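Local coordinates for protein mRNA transport regulator MTR2 (Candida albicans, PDB 1Q42) that takes part in exporting mRNA from the nucleus to the cytoplasm and interacts with the export factor Mex67, at residues 77-80 and 86-89. Numbering follows the deposited sequence.
Sequences QPII and DCKL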
loop_
_atom_site.group_PDB
_atom_site.type_symbol
_atom_site.label_atom_id
_atom_site.label_comp_id
_atom_site.label_asym_id
_atom_site.label_seq_id
_atom_site.Cartn_x
_atom_site.Cartn_y
_atom_site.Cartn_z
ATOM N N GLN A 77 6.257 -12.483 6.189
ATOM C CA GLN A 77 6.593 -12.102 7.565
ATOM C C GLN A 77 5.514 -11.209 8.180
ATOM O O GLN A 77 5.386 -10.048 7.791
ATOM C CB GLN A 77 7.927 -11.369 7.590
ATOM C CG GLN A 77 9.162 -12.281 7.407
ATOM C CD GLN A 77 9.951 -11.987 6.129
ATOM O OE1 GLN A 77 10.666 -10.977 6.045
ATOM N NE2 GLN A 77 9.835 -12.875 5.143
ATOM N N PRO A 78 4.750 -11.719 9.145
ATOM C CA PRO A 78 3.747 -10.886 9.818
ATOM C C PRO A 78 4.387 -9.745 10.587
ATOM O O PRO A 78 5.489 -9.885 11.132
ATOM C CB PRO A 78 3.058 -11.855 10.780
ATOM C CG PRO A 78 3.964 -12.963 10.906
ATOM C CD PRO A 78 4.722 -13.103 9.648
ATOM N N ILE A 79 3.709 -8.611 10.596
ATOM C CA ILE A 79 4.044 -7.511 11.482
ATOM C C ILE A 79 3.394 -7.852 12.827
ATOM O O ILE A 79 2.216 -8.192 12.873
ATOM C CB ILE A 79 3.524 -6.177 10.907
ATOM C CG1 ILE A 79 4.254 -5.901 9.585
ATOM C CG2 ILE A 79 3.712 -5.027 11.908
ATOM C CD1 ILE A 79 3.917 -4.587 8.905
ATOM N N ILE A 80 4.188 -7.810 13.893
ATOM C CA ILE A 80 3.701 -8.098 15.237
ATOM C C ILE A 80 3.510 -6.759 15.962
ATOM O O ILE A 80 4.429 -5.952 15.989
ATOM C CB ILE A 80 4.726 -8.977 16.003
ATOM C CG1 ILE A 80 4.968 -10.306 15.295
ATOM C CG2 ILE A 80 4.259 -9.255 17.429
ATOM C CD1 ILE A 80 6.310 -10.941 15.664
ATOM N N ASP A 86 1.454 0.189 16.597
ATOM C CA ASP A 86 0.528 -0.790 16.028
ATOM C C ASP A 86 0.996 -1.192 14.647
ATOM O O ASP A 86 1.954 -0.636 14.099
ATOM C CB ASP A 86 -0.917 -0.267 15.972
ATOM C CG ASP A 86 -1.043 1.063 15.249
ATOM O OD1 ASP A 86 -1.642 1.976 15.840
ATOM O OD2 ASP A 86 -0.612 1.315 14.102
ATOM N N CYS A 87 0.310 -2.171 14.079
ATOM C CA CYS A 87 0.767 -2.757 12.834
ATOM C C CYS A 87 0.739 -1.781 11.679
ATOM O O CYS A 87 1.610 -1.837 10.830
ATOM C CB CYS A 87 -0.062 -3.992 12.510
ATOM S SG CYS A 87 0.370 -5.350 13.635
ATOM N N LYS A 88 -0.271 -0.915 11.621
ATOM C CA LYS A 88 -0.350 0.054 10.523
ATOM C C LYS A 88 0.876 0.956 10.536
ATOM O O LYS A 88 1.504 1.215 9.497
ATOM C CB LYS A 88 -1.603 0.913 10.654
ATOM C CG LYS A 88 -1.716 1.989 9.592
ATOM C CD LYS A 88 -3.098 2.601 9.583
ATOM C CE LYS A 88 -3.247 3.658 8.485
ATOM N NZ LYS A 88 -4.563 4.361 8.585
ATOM N N LEU A 89 1.224 1.429 11.719
ATOM C CA LEU A 89 2.372 2.339 11.863
ATOM C C LEU A 89 3.667 1.664 11.487
ATOM O O LEU A 89 4.481 2.231 10.764
ATOM C CB LEU A 89 2.452 2.876 13.294
ATOM C CG LEU A 89 3.612 3.809 13.651
ATOM C CD1 LEU A 89 3.753 4.942 12.630
ATOM C CD2 LEU A 89 3.407 4.374 15.054
#
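With chi1 at -72°, Cys87 turns its SG away from its own carbonyl carbon and over to the side of its backbone N, where the sulfur reaches Ile79. On the other side, a chi1 of -64° puts CG2 of Ile79 anti to the backbone N and aims this methyl branch at the cysteine. The two meet with CG2 of Ile79 3.8 Å from SG of Cys87 and equally near its CA, so the methyl rests against the base of the side chain as well as its sulfur. SG also lies 3.5 Å from the backbone O of Ile79, but no hydrogen bond joins the two segments. The longer branch of Ile79 is extended, its CD1 coming to 4.1 Å from the backbone O of Cys87, and the same side chain packs on Phe91 and on Gln90 of helix 87-96, whose NE2 hydrogen-bonds to the backbone O of Ile80. In this NTF2-like fold the contact brings the first turn of that helix against the chain around the short edge strand 77-78; backbone hydrogen bonding joins Ile79 to Ile72 of strand 70-74. Asp86 is the helix N-cap: its OD2 accepts from N of Leu89 at 3.0 Å, nearly along the C-O axis, and the same oxygen forms a salt bridge with Arg68. Five loop residues separate the segments.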